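Local coordinates for protein aminoglycoside N(6')acetyltransferase (Legionella pneumophila subsp. pneumophila, PDB 3F5B) that probably transfers an acyl group, most likely acetyl from acetyl-CoA, to an amino group of aminoglycosides, at residues Ala77-Ser82 against His117-Ser122; Leu99-Cys102 against Tyr106-Lys109; Ile132-Ser137 against His143-Ala148; Ile153-Ala158 against Pro164-Lys169. One frame throughout, in Å; residues are numbered along the deposited sequence. Where two conformers were deposited one is given.

Contact 1: Ala77-Ser82 against His117-Ser122; sequences AYLITS and HEFILS
Phe119 carries its ring on a CG that stands anti to the backbone N (chi1 178°), which sends it straight off the helix toward Leu79 and Thr81 on the strand. Leu79 answers from the opposite direction, its CG anti to the carbonyl carbon (chi1 -45°) and CD2 leading. This is helix-on-sheet packing in the GNAT fold: helix 109-123 lies against the central beta-sheet, here over strand 74-84. Leu79 CD2 sits over the middle of one ring face, 3.7 Å from the centroid of the Phe119 ring and 13° off its normal, a nearly vertical CH-pi contact. Thr81 uses the same ring differently. Its methyl approaches the edge in the ring plane, with CG2 3.6 Å from Phe119 CE2 and about as close to CZ. One aromatic side chain thus bridges two strand residues that point to the same side of the sheet, meeting one with its face and the other with its rim. The hydroxyl of Thr81 is turned to other work, and OG1 is hydrogen-bonded to Trp67 NE1 on the adjacent strand. Trp67 and Phe17 also meet the Phe119 ring edge-to-face, so the contact belongs to a larger aromatic cluster in the buried interior. No hydrogen bond crosses between the segments; the join is entirely apolar. Within the helix, Glu118 O accepts two donors from opposite faces of its carbonyl plane, the backbone N of Ser122 and its hydroxyl, with Ser122 OG 2.7 Å from Glu118 O.

Contact 2: Leu99-Cys102 against Tyr106-Lys109; sequences LFIC and YIGK. With CHX (cyclohexane), chain D.
Ile101 CG2 presses against the backbone of Tyr106 on the buried side of a short connection in the GNAT fold, where strand 94-101 ends and the chain turns into helix 109-123. The fit is closest here: Ile101 CG2 lies 3.3 Å from Tyr106 O, and the same methyl reaches Tyr106 CB at 3.7 Å. It gets there because CG2 stands anti to the backbone N, while CG1 takes the place anti to the carbonyl carbon (chi1 -48°). Of the Tyr106 side chain, CB makes the contact; the ring leads away from Ile101, stacks with Phe76, and ends in a hydrogen bond from OH to Asp71. Ile107 forms the more exposed border, though its CD1 still curls back over the strand end, 3.4 Å from Ile101 O and 3.8 Å from Ile101 CG2. That carbonyl has a polar partner too, since Ile101 O is hydrogen-bonded to His36 NE2. No hydrogen bond joins the two segments. The loose, solvent side lies beyond Ile107, where Gly108 takes the N-cap position of the helix and its first residue, Lys109, is exposed; neither touches the strand segment. Earlier on the strand, Phe100, through its ring, and Leu99, through its backbone carbonyl, border a bound cyclohexane. The ligand lies over one face of the Phe100 ring, displaced toward its rim, with Phe100 CE1 3.6 Å from C2 of the cyclohexane.

Contact 3: Ile132-Ser137 against His143-Ala148; sequences INPEIS and HVYKKA. With CHX (cyclohexane), chain D; EDO (1,2-ethanediol), chain I.
Ile132 opens the contact by laying its side chain across one face of the Tyr145 ring at about a right angle. With CG1 anti to the backbone N (chi1 -158°), CD1 is carried over the ring, 3.7 Å from its centroid and 21° off the normal, in a CH-pi contact displaced toward the hydroxyl end; Ile132 CD1 comes to 3.4 Å from Tyr145 CZ. The CG2 branch stands above the rim on the CD2 side, with Ile132 CG2 3.6 Å from Tyr145 CD2. At Asn133 the side chain turns away and packs on Lys167. This loop follows strand 129-132 and leads into helix 139-148, a beta-alpha connection of the GNAT fold that folds back so the helix covers the strand's end. Pro134 then meets the ring at its edge, with CG 3.9 Å from Tyr145 CD2. Ile132 and Pro134, with Tyr145, line the pocket holding a cyclohexane, whose C5 lies at the ring edge, in its plane, and whose C4 is 3.2 Å from Tyr145 OH. A 1,2-ethanediol, probably from the crystallisation liquor, gives a weak hydrogen bond from its O2 to Tyr145 OH, 3.0 Å, and is also bound by Arg140.

Contact 4: Ile153-Ala158 against Pro164-Lys169; sequences IGEFIA and PHYKMK
Phe156 and His165 face each other as a hydrogen-bonded pair in the antiparallel pairing of strands 151-158 and 164-171 at one border of the GNAT sheet. Two bonds hold them, His165 N to Phe156 O at 2.8 Å and Phe156 N to His165 O at 2.9 Å. Phe156 CG lies between its backbone N and carbonyl carbon (chi1 69°), which brings the ring across to the partner strand. There it receives His165 CB over one face, 3.8 Å from the Phe156 ring centroid. The two rings are nearly parallel, with planes 25° apart, but the offset leaves little overlap between them. Ala158 CB covers a face of the imidazole, 3.4 Å from His165 NE2, and that nitrogen is hydrogen-bonded to His161 O in the connection between the strands. On the other face of the sheet, Glu155 extends alongside Tyr166, with Glu155 CG 3.8 Å from Tyr166 CD1; Ile157 CD1 packs on Pro164 CG beyond them. Farther from the connection, Ile153 and Gly154 both oppose Lys167 in a classic beta bulge. Lys167 NZ leads away to Tyr90 OH. The opposite edge of strand 164-171, facing the interior of the sheet, bonds through its backbone to Ile132, Pro134 and Ile136, tying the pair to the rest of the sheet. At the bulge, Lys167 O takes a firm bond from Ile153 N at 2.7 Å and a weak one from Gly154 N at 3.4 Å.

In the fold
From the N terminus, contact 1 comes first, spanning from strand 74-84 to helix 109-123 and closing a loop of 34 residues. Contact 2 nests inside that loop, at the turn joining strand 94-101 to the same helix, and Tyr78 O pairs with Phe100 N where the two neighbouring strands meet. Contacts 3 and 4 follow in series, and none cross. Contact 3 closes the short connection from strand 129-132 to helix 139-148; its Ile132 and Tyr145 meet Leu99 of contact 2 beside the shared cyclohexane, and Ala148 O reaches His117 of contact 1. Contact 4 closes the final strand pair, joined to contact 3 through Ile132–Met168 and Pro134–Tyr166 backbone pairing.

Contact 1: Ala77-Ser82 against His117-Ser122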
loop_
_atom_site.group_PDB
_atom_site.type_symbol
_atom_site.label_atom_id
_atom_site.label_comp_id
_atom_site.label_asym_id
_atom_site.label_seq_id
_atom_site.Cartn_x
_atom_site.Cartn_y
_atom_site.Cartn_z
ATOM N N ALA A 77 -0.296 -4.761 9.523
ATOM C CA ALA A 77 -0.302 -4.631 8.065
ATOM C C ALA A 77 1.096 -4.480 7.512
ATOM O O ALA A 77 2.021 -4.058 8.221
ATOM C CB ALA A 77 -1.177 -3.405 7.619
ATOM N N TYR A 78 1.219 -4.766 6.223
ATOM C CA TYR A 78 2.485 -4.701 5.507
ATOM C C TYR A 78 2.222 -3.888 4.233
ATOM O O TYR A 78 1.246 -4.135 3.519
ATOM C CB TYR A 78 2.944 -6.116 5.186
ATOM C CG TYR A 78 4.086 -6.304 4.182
ATOM C CD1 TYR A 78 5.300 -5.638 4.330
ATOM C CD2 TYR A 78 3.962 -7.228 3.125
ATOM C CE1 TYR A 78 6.368 -5.838 3.399
ATOM C CE2 TYR A 78 5.030 -7.454 2.208
ATOM C CZ TYR A 78 6.215 -6.750 2.356
ATOM O OH TYR A 78 7.251 -6.951 1.465
ATOM N N LEU A 79 3.075 -2.890 4.005
ATOM C CA LEU A 79 2.908 -1.958 2.890
ATOM C C LEU A 79 4.230 -1.854 2.149
ATOM O O LEU A 79 5.334 -1.990 2.738
ATOM C CB LEU A 79 2.408 -0.570 3.348
ATOM C CG LEU A 79 1.252 -0.485 4.370
ATOM C CD1 LEU A 79 1.775 -0.646 5.828
ATOM C CD2 LEU A 79 0.473 0.832 4.256
ATOM N N ILE A 80 4.108 -1.608 0.851
ATOM C CA ILE A 80 5.234 -1.556 -0.080
ATOM C C ILE A 80 5.039 -0.315 -0.959
ATOM O O ILE A 80 3.975 -0.148 -1.564
ATOM C CB ILE A 80 5.291 -2.806 -0.987
ATOM C CG1 ILE A 80 5.292 -4.108 -0.148
ATOM C CG2 ILE A 80 6.566 -2.748 -1.938
ATOM C CD1 ILE A 80 5.360 -5.419 -0.989
ATOM N N THR A 81 6.033 0.578 -0.978
ATOM C CA THR A 81 5.940 1.786 -1.798
ATOM C C THR A 81 7.131 1.908 -2.754
ATOM O O THR A 81 8.241 1.502 -2.430
ATOM C CB THR A 81 5.838 3.067 -0.944
ATOM O OG1 THR A 81 7.008 3.201 -0.132
ATOM C CG2 THR A 81 4.586 3.006 0.009
ATOM N N SER A 82 6.901 2.487 -3.925
ATOM C CA SER A 82 8.017 2.856 -4.771
ATOM C C SER A 82 7.688 4.125 -5.492
ATOM O O SER A 82 6.513 4.395 -5.807
ATOM C CB SER A 82 8.329 1.755 -5.766
ATOM O OG SER A 82 7.164 1.417 -6.503
ATOM N N HIS A 117 -5.325 6.481 4.790
ATOM C CA HIS A 117 -5.203 7.930 4.944
ATOM C C HIS A 117 -4.096 8.328 5.910
ATOM O O HIS A 117 -3.296 9.237 5.617
ATOM C CB HIS A 117 -6.506 8.584 5.365
ATOM C CG HIS A 117 -7.563 8.548 4.302
ATOM N ND1 HIS A 117 -8.861 8.926 4.547
ATOM C CD2 HIS A 117 -7.520 8.146 3.008
ATOM C CE1 HIS A 117 -9.575 8.777 3.443
ATOM N NE2 HIS A 117 -8.781 8.318 2.491
ATOM N N GLU A 118 -4.023 7.641 7.039
ATOM C CA GLU A 118 -2.948 7.964 7.995
ATOM C C GLU A 118 -1.555 7.647 7.451
ATOM O O GLU A 118 -0.590 8.358 7.728
ATOM C CB GLU A 118 -3.188 7.237 9.317
ATOM C CG GLU A 118 -4.404 7.786 10.100
ATOM C CD GLU A 118 -4.520 7.140 11.480
ATOM O OE1 GLU A 118 -3.659 6.296 11.775
ATOM O OE2 GLU A 118 -5.458 7.460 12.262
ATOM N N PHE A 119 -1.425 6.573 6.689
ATOM C CA PHE A 119 -0.121 6.251 6.089
ATOM C C PHE A 119 0.335 7.335 5.108
ATOM O O PHE A 119 1.482 7.830 5.183
ATOM C CB PHE A 119 -0.181 4.896 5.420
ATOM C CG PHE A 119 1.097 4.487 4.723
ATOM C CD1 PHE A 119 2.265 4.216 5.449
ATOM C CD2 PHE A 119 1.123 4.358 3.341
ATOM C CE1 PHE A 119 3.451 3.825 4.792
ATOM C CE2 PHE A 119 2.313 3.962 2.670
ATOM C CZ PHE A 119 3.466 3.696 3.397
ATOM N N ILE A 120 -0.567 7.714 4.201
ATOM C CA ILE A 120 -0.246 8.750 3.216
ATOM C C ILE A 120 0.104 10.071 3.884
ATOM O O ILE A 120 1.106 10.690 3.515
ATOM C CB ILE A 120 -1.396 8.973 2.195
ATOM C CG1 ILE A 120 -1.549 7.712 1.357
ATOM C CG2 ILE A 120 -1.080 10.204 1.280
ATOM C CD1 ILE A 120 -2.904 7.590 0.639
ATOM N N LEU A 121 -0.711 10.510 4.853
ATOM C CA LEU A 121 -0.427 11.736 5.559
ATOM C C LEU A 121 0.803 11.707 6.464
ATOM O O LEU A 121 1.456 12.742 6.642
ATOM C CB LEU A 121 -1.661 12.260 6.334
ATOM C CG LEU A 121 -2.912 12.473 5.472
ATOM C CD1 LEU A 121 -4.112 12.764 6.327
ATOM C CD2 LEU A 121 -2.694 13.606 4.427
ATOM N N SER A 122 1.106 10.551 7.044
ATOM C CA SER A 122 2.268 10.399 7.934
ATOM C C SER A 122 3.602 10.262 7.181
ATOM O O SER A 122 4.636 10.693 7.687
ATOM C CB SER A 122 2.119 9.128 8.814
ATOM O OG SER A 122 1.004 9.264 9.695
#

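Contact 2: Leu99-Cys102 against Tyr106-Lys109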
loop_
_atom_site.group_PDB
_atom_site.type_symbol
_atom_site.label_atom_id
_atom_site.label_comp_id
_atom_site.label_asym_id
_atom_site.label_seq_id
_atom_site.Cartn_x
_atom_site.Cartn_y
_atom_site.Cartn_z
ATOM N N LEU A 99 -0.542 -2.766 -0.452
ATOM C CA LEU A 99 -0.790 -2.999 0.968
ATOM C C LEU A 99 -1.497 -4.314 1.243
ATOM O O LEU A 99 -2.285 -4.804 0.409
ATOM C CB LEU A 99 -1.529 -1.815 1.595
ATOM C CG LEU A 99 -2.951 -1.556 1.125
ATOM C CD1 LEU A 99 -3.929 -2.145 2.143
ATOM C CD2 LEU A 99 -3.241 -0.056 0.946
ATOM N N PHE A 100 -1.226 -4.839 2.431
ATOM C CA PHE A 100 -1.699 -6.124 2.865
ATOM C C PHE A 100 -2.106 -6.013 4.323
ATOM O O PHE A 100 -1.248 -5.804 5.213
ATOM C CB PHE A 100 -0.578 -7.169 2.694
ATOM C CG PHE A 100 0.019 -7.190 1.301
ATOM C CD1 PHE A 100 -0.558 -7.980 0.292
ATOM C CD2 PHE A 100 1.138 -6.425 0.995
ATOM C CE1 PHE A 100 -0.040 -7.995 -1.003
ATOM C CE2 PHE A 100 1.678 -6.430 -0.310
ATOM C CZ PHE A 100 1.079 -7.237 -1.311
ATOM N N ILE A 101 -3.409 -6.116 4.584
ATOM C CA ILE A 101 -3.866 -6.164 5.961
ATOM C C ILE A 101 -3.785 -7.632 6.385
ATOM O O ILE A 101 -4.597 -8.449 5.952
ATOM C CB ILE A 101 -5.347 -5.656 6.176
ATOM C CG1 ILE A 101 -5.626 -4.324 5.494
ATOM C CG2 ILE A 101 -5.706 -5.642 7.698
ATOM C CD1 ILE A 101 -4.699 -3.222 5.849
ATOM N N CYS A 102 -2.842 -7.933 7.264
ATOM C CA CYS A 102 -2.452 -9.300 7.529
ATOM C C CYS A 102 -3.065 -9.933 8.768
ATOM O O CYS A 102 -2.974 -11.150 8.926
ATOM C CB CYS A 102 -0.926 -9.367 7.615
ATOM S SG CYS A 102 -0.182 -8.868 6.021
ATOM N N TYR A 106 -8.232 -6.914 11.678
ATOM C CA TYR A 106 -7.982 -5.539 11.232
ATOM C C TYR A 106 -8.530 -5.198 9.860
ATOM O O TYR A 106 -8.219 -4.147 9.317
ATOM C CB TYR A 106 -6.476 -5.203 11.321
ATOM C CG TYR A 106 -6.059 -4.875 12.743
ATOM C CD1 TYR A 106 -5.804 -5.882 13.668
ATOM C CD2 TYR A 106 -5.966 -3.540 13.166
ATOM C CE1 TYR A 106 -5.438 -5.573 14.995
ATOM C CE2 TYR A 106 -5.627 -3.217 14.483
ATOM C CZ TYR A 106 -5.353 -4.232 15.380
ATOM O OH TYR A 106 -4.989 -3.889 16.648
ATOM N N ILE A 107 -9.367 -6.076 9.311
ATOM C CA ILE A 107 -9.753 -6.022 7.892
ATOM C C ILE A 107 -10.950 -5.100 7.552
ATOM O O ILE A 107 -11.320 -4.934 6.367
ATOM C CB ILE A 107 -10.015 -7.473 7.412
ATOM C CG1 ILE A 107 -9.120 -7.817 6.240
ATOM C CG2 ILE A 107 -11.513 -7.829 7.303
ATOM C CD1 ILE A 107 -7.927 -8.559 6.692
ATOM N N GLY A 108 -11.509 -4.476 8.585
ATOM C CA GLY A 108 -12.682 -3.622 8.442
ATOM C C GLY A 108 -12.451 -2.599 7.350
ATOM O O GLY A 108 -11.366 -2.056 7.234
ATOM N N LYS A 109 -13.482 -2.320 6.559
ATOM C CA LYS A 109 -13.325 -1.381 5.455
ATOM C C LYS A 109 -13.016 0.012 5.993
ATOM O O LYS A 109 -12.112 0.680 5.499
ATOM C CB LYS A 109 -14.579 -1.366 4.576
ATOM C CG LYS A 109 -14.825 -2.686 3.847
ATOM C CD LYS A 109 -16.069 -2.574 2.967
ATOM C CE LYS A 109 -17.242 -3.361 3.474
ATOM N NZ LYS A 109 -17.510 -3.134 4.914
HETATM C C1 CHX D . -3.082 -6.559 -3.707
HETATM C C2 CHX D . -2.539 -5.900 -2.435
HETATM C C3 CHX D . -1.859 -4.560 -2.741
HETATM C C4 CHX D . -2.867 -3.529 -3.265
HETATM C C5 CHX D . -4.007 -4.167 -4.081
HETATM C C6 CHX D . -3.652 -5.531 -4.705
#

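Contact 3: Ile132-Ser137 against His143-Ala148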
loop_
_atom_site.group_PDB
_atom_site.type_symbol
_atom_site.label_atom_id
_atom_site.label_comp_id
_atom_site.label_asym_id
_atom_site.label_seq_id
_atom_site.Cartn_x
_atom_site.Cartn_y
_atom_site.Cartn_z
ATOM N N ILE A 132 -2.496 3.049 -6.809
ATOM C CA ILE A 132 -2.720 1.670 -6.368
ATOM C C ILE A 132 -3.328 0.832 -7.491
ATOM O O ILE A 132 -4.095 1.349 -8.317
ATOM C CB ILE A 132 -3.551 1.621 -5.056
ATOM C CG1 ILE A 132 -3.333 0.295 -4.334
ATOM C CG2 ILE A 132 -5.023 1.952 -5.289
ATOM C CD1 ILE A 132 -3.532 0.413 -2.761
ATOM N N ASN A 133 -2.981 -0.457 -7.523
ATOM C CA ASN A 133 -3.214 -1.265 -8.733
ATOM C C ASN A 133 -3.873 -2.629 -8.478
ATOM O O ASN A 133 -3.254 -3.651 -8.742
ATOM C CB ASN A 133 -1.876 -1.471 -9.449
ATOM C CG ASN A 133 -1.314 -0.168 -10.007
ATOM O OD1 ASN A 133 -1.793 0.331 -11.015
ATOM N ND2 ASN A 133 -0.312 0.395 -9.330
ATOM N N PRO A 134 -5.119 -2.657 -7.952
ATOM C CA PRO A 134 -5.662 -3.981 -7.624
ATOM C C PRO A 134 -6.166 -4.750 -8.832
ATOM O O PRO A 134 -6.494 -4.150 -9.869
ATOM C CB PRO A 134 -6.835 -3.649 -6.700
ATOM C CG PRO A 134 -7.343 -2.342 -7.279
ATOM C CD PRO A 134 -6.053 -1.585 -7.548
ATOM N N GLU A 135 -6.173 -6.078 -8.702
ATOM C CA GLU A 135 -6.832 -6.977 -9.654
ATOM C C GLU A 135 -8.330 -6.648 -9.672
ATOM O O GLU A 135 -8.939 -6.485 -8.614
ATOM C CB GLU A 135 -6.619 -8.413 -9.172
ATOM C CG GLU A 135 -7.139 -9.468 -10.107
ATOM C CD GLU A 135 -6.816 -10.869 -9.632
ATOM O OE1 GLU A 135 -6.044 -11.043 -8.675
ATOM O OE2 GLU A 135 -7.324 -11.812 -10.258
ATOM N N ILE A 136 -8.923 -6.543 -10.851
ATOM C CA ILE A 136 -10.307 -6.094 -10.947
ATOM C C ILE A 136 -11.230 -7.056 -10.164
ATOM O O ILE A 136 -12.174 -6.612 -9.481
ATOM C CB ILE A 136 -10.770 -5.860 -12.438
ATOM C CG1 ILE A 136 -9.974 -4.721 -13.092
ATOM C CG2 ILE A 136 -12.276 -5.580 -12.514
ATOM C CD1 ILE A 136 -10.445 -4.352 -14.492
ATOM N N SER A 137 -10.906 -8.351 -10.223
ATOM C CA SER A 137 -11.630 -9.411 -9.508
ATOM C C SER A 137 -11.597 -9.286 -7.989
ATOM O O SER A 137 -12.420 -9.888 -7.303
ATOM C CB SER A 137 -11.076 -10.789 -9.885
ATOM O OG SER A 137 -11.589 -11.244 -11.124
ATOM N N HIS A 143 -13.319 -1.672 -3.762
ATOM C CA HIS A 143 -14.320 -0.961 -2.971
ATOM C C HIS A 143 -13.696 -0.107 -1.848
ATOM O O HIS A 143 -14.009 1.082 -1.681
ATOM C CB HIS A 143 -15.325 -1.954 -2.378
ATOM C CG HIS A 143 -16.369 -1.295 -1.538
ATOM N ND1 HIS A 143 -17.513 -0.748 -2.075
ATOM C CD2 HIS A 143 -16.415 -1.040 -0.209
ATOM C CE1 HIS A 143 -18.239 -0.218 -1.107
ATOM N NE2 HIS A 143 -17.594 -0.378 0.032
ATOM N N VAL A 144 -12.824 -0.723 -1.069
ATOM C CA VAL A 144 -12.074 0.035 -0.043
ATOM C C VAL A 144 -11.281 1.188 -0.655
ATOM O O VAL A 144 -11.310 2.302 -0.150
ATOM C CB VAL A 144 -11.135 -0.905 0.740
ATOM C CG1 VAL A 144 -10.132 -0.125 1.553
ATOM C CG2 VAL A 144 -11.960 -1.907 1.584
ATOM N N TYR A 145 -10.569 0.954 -1.749
ATOM C CA TYR A 145 -9.752 2.057 -2.288
ATOM C C TYR A 145 -10.656 3.172 -2.784
ATOM O O TYR A 145 -10.359 4.345 -2.582
ATOM C CB TYR A 145 -8.804 1.586 -3.403
ATOM C CG TYR A 145 -7.896 0.466 -2.960
ATOM C CD1 TYR A 145 -7.588 0.290 -1.610
ATOM C CD2 TYR A 145 -7.362 -0.420 -3.879
ATOM C CE1 TYR A 145 -6.768 -0.729 -1.187
ATOM C CE2 TYR A 145 -6.521 -1.451 -3.460
ATOM C CZ TYR A 145 -6.243 -1.594 -2.119
ATOM O OH TYR A 145 -5.429 -2.592 -1.686
ATOM N N LYS A 146 -11.780 2.821 -3.424
ATOM C CA LYS A 146 -12.739 3.856 -3.822
ATOM C C LYS A 146 -13.235 4.651 -2.601
ATOM O O LYS A 146 -13.368 5.879 -2.673
ATOM C CB LYS A 146 -13.942 3.283 -4.599
ATOM C CG LYS A 146 -13.636 2.943 -6.062
ATOM C CD LYS A 146 -14.899 2.858 -6.908
ATOM C CE LYS A 146 -15.400 1.454 -6.967
ATOM N NZ LYS A 146 -16.506 1.375 -7.949
ATOM N N LYS A 147 -13.539 3.952 -1.511
ATOM C CA LYS A 147 -13.948 4.582 -0.244
ATOM C C LYS A 147 -12.895 5.565 0.272
ATOM O O LYS A 147 -13.242 6.577 0.855
ATOM C CB LYS A 147 -14.160 3.521 0.844
ATOM C CG LYS A 147 -15.576 3.334 1.330
ATOM C CD LYS A 147 -15.646 2.308 2.489
ATOM C CE LYS A 147 -15.825 2.935 3.882
ATOM N NZ LYS A 147 -17.184 3.557 4.074
ATOM N N ALA A 148 -11.619 5.224 0.064
ATOM C CA ALA A 148 -10.488 6.037 0.482
ATOM C C ALA A 148 -10.289 7.237 -0.430
ATOM O O ALA A 148 -9.534 8.147 -0.099
ATOM C CB ALA A 148 -9.196 5.180 0.562
HETATM C C1 CHX D . -3.082 -6.559 -3.707
HETATM C C2 CHX D . -2.539 -5.900 -2.435
HETATM C C3 CHX D . -1.859 -4.560 -2.741
HETATM C C4 CHX D . -2.867 -3.529 -3.265
HETATM C C5 CHX D . -4.007 -4.167 -4.081
HETATM C C6 CHX D . -3.652 -5.531 -4.705
HETATM C C1 EDO I . -9.059 -4.553 0.791
HETATM O O1 EDO I . -9.847 -5.689 1.212
HETATM C C2 EDO I . -7.686 -4.573 1.459
HETATM O O2 EDO I . -6.627 -4.326 0.516
#

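Contact 4: Ile153-Ala158 against Pro164-Lys169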
loop_
_atom_site.group_PDB
_atom_site.type_symbol
_atom_site.label_atom_id
_atom_site.label_comp_id
_atom_site.label_asym_id
_atom_site.label_seq_id
_atom_site.Cartn_x
_atom_site.Cartn_y
_atom_site.Cartn_z
ATOM N N ILE A 153 -8.389 5.093 -13.098
ATOM C CA ILE A 153 -7.984 5.909 -14.239
ATOM C C ILE A 153 -7.658 5.074 -15.479
ATOM O O ILE A 153 -7.399 5.622 -16.552
ATOM C CB ILE A 153 -6.818 6.874 -13.908
ATOM C CG1 ILE A 153 -5.611 6.117 -13.369
ATOM C CG2 ILE A 153 -7.279 7.972 -12.905
ATOM C CD1 ILE A 153 -4.272 6.842 -13.564
ATOM N N GLY A 154 -7.684 3.757 -15.339
ATOM C CA GLY A 154 -7.433 2.896 -16.491
ATOM C C GLY A 154 -7.432 1.447 -16.098
ATOM O O GLY A 154 -7.589 1.111 -14.911
ATOM N N GLU A 155 -7.320 0.578 -17.098
ATOM C CA GLU A 155 -7.153 -0.855 -16.834
ATOM C C GLU A 155 -5.891 -1.343 -17.510
ATOM O O GLU A 155 -5.424 -0.742 -18.467
ATOM C CB GLU A 155 -8.320 -1.666 -17.399
ATOM C CG GLU A 155 -9.666 -1.370 -16.782
ATOM C CD GLU A 155 -10.797 -2.194 -17.393
ATOM O OE1 GLU A 155 -10.543 -3.225 -18.070
ATOM O OE2 GLU A 155 -11.956 -1.798 -17.162
ATOM N N PHE A 156 -5.369 -2.462 -17.034
ATOM C CA PHE A 156 -4.187 -3.052 -17.641
ATOM C C PHE A 156 -4.103 -4.529 -17.300
ATOM O O PHE A 156 -4.845 -5.032 -16.426
ATOM C CB PHE A 156 -2.912 -2.310 -17.204
ATOM C CG PHE A 156 -2.553 -2.485 -15.752
ATOM C CD1 PHE A 156 -1.634 -3.470 -15.357
ATOM C CD2 PHE A 156 -3.114 -1.668 -14.775
ATOM C CE1 PHE A 156 -1.272 -3.636 -14.015
ATOM C CE2 PHE A 156 -2.753 -1.833 -13.413
ATOM C CZ PHE A 156 -1.829 -2.803 -13.037
ATOM N N ILE A 157 -3.201 -5.207 -18.007
ATOM C CA ILE A 157 -2.931 -6.621 -17.813
ATOM C C ILE A 157 -1.540 -6.671 -17.181
ATOM O O ILE A 157 -0.553 -6.248 -17.798
ATOM C CB ILE A 157 -2.967 -7.403 -19.155
ATOM C CG1 ILE A 157 -4.340 -7.292 -19.870
ATOM C CG2 ILE A 157 -2.630 -8.865 -18.958
ATOM C CD1 ILE A 157 -5.557 -7.986 -19.085
ATOM N N ALA A 158 -1.469 -7.175 -15.953
ATOM C CA ALA A 158 -0.229 -7.089 -15.154
ATOM C C ALA A 158 0.786 -8.113 -15.627
ATOM O O ALA A 158 0.415 -9.260 -15.844
ATOM C CB ALA A 158 -0.544 -7.312 -13.679
ATOM N N PRO A 164 -7.001 -8.859 -15.813
ATOM C CA PRO A 164 -7.271 -7.423 -15.710
ATOM C C PRO A 164 -7.079 -6.826 -14.317
ATOM O O PRO A 164 -7.441 -7.453 -13.299
ATOM C CB PRO A 164 -8.728 -7.303 -16.204
ATOM C CG PRO A 164 -8.899 -8.512 -17.113
ATOM C CD PRO A 164 -8.167 -9.591 -16.334
ATOM N N HIS A 165 -6.500 -5.620 -14.288
ATOM C CA HIS A 165 -6.269 -4.838 -13.076
ATOM C C HIS A 165 -6.703 -3.397 -13.362
ATOM O O HIS A 165 -6.740 -2.970 -14.519
ATOM C CB HIS A 165 -4.773 -4.809 -12.683
ATOM C CG HIS A 165 -4.217 -6.126 -12.262
ATOM N ND1 HIS A 165 -3.699 -6.354 -10.999
ATOM C CD2 HIS A 165 -4.070 -7.285 -12.942
ATOM C CE1 HIS A 165 -3.266 -7.602 -10.922
ATOM N NE2 HIS A 165 -3.472 -8.180 -12.092
ATOM N N TYR A 166 -7.026 -2.649 -12.318
ATOM C CA TYR A 166 -7.300 -1.227 -12.451
ATOM C C TYR A 166 -6.034 -0.450 -12.096
ATOM O O TYR A 166 -5.282 -0.872 -11.245
ATOM C CB TYR A 166 -8.371 -0.792 -11.452
ATOM C CG TYR A 166 -9.802 -1.168 -11.818
ATOM C CD1 TYR A 166 -10.311 -0.889 -13.084
ATOM C CD2 TYR A 166 -10.647 -1.761 -10.872
ATOM C CE1 TYR A 166 -11.647 -1.208 -13.426
ATOM C CE2 TYR A 166 -12.002 -2.094 -11.185
ATOM C CZ TYR A 166 -12.476 -1.807 -12.459
ATOM O OH TYR A 166 -13.753 -2.119 -12.782
ATOM N N LYS A 167 -5.834 0.692 -12.738
ATOM C CA LYS A 167 -4.897 1.675 -12.259
ATOM C C LYS A 167 -5.766 2.705 -11.540
ATOM O O LYS A 167 -6.741 3.201 -12.122
ATOM C CB LYS A 167 -4.173 2.305 -13.441
ATOM C CG LYS A 167 -2.699 2.540 -13.188
ATOM C CD LYS A 167 -2.038 3.388 -14.275
ATOM C CE LYS A 167 -0.700 3.911 -13.783
ATOM N NZ LYS A 167 -0.517 5.346 -14.217
HETATM N N MSE A 168 -5.449 2.997 -10.274
HETATM C CA MSE A 168 -6.269 3.915 -9.469
HETATM C C MSE A 168 -5.378 5.001 -8.908
HETATM O O MSE A 168 -4.215 4.746 -8.621
HETATM C CB MSE A 168 -6.974 3.164 -8.335
HETATM C CG MSE A 168 -7.831 2.000 -8.842
HETATM SE SE MSE A 168 -8.820 1.032 -7.502
HETATM C CE MSE A 168 -10.079 2.395 -7.059
ATOM N N LYS A 169 -5.925 6.201 -8.746
ATOM C CA LYS A 169 -5.120 7.361 -8.409
ATOM C C LYS A 169 -5.807 8.168 -7.307
ATOM O O LYS A 169 -7.055 8.310 -7.305
ATOM C CB LYS A 169 -4.897 8.214 -9.674
ATOM C CG LYS A 169 -4.222 9.566 -9.457
ATOM C CD LYS A 169 -4.265 10.460 -10.718
ATOM C CE LYS A 169 -5.563 11.247 -10.807
ATOM N NZ LYS A 169 -5.782 12.044 -12.098
#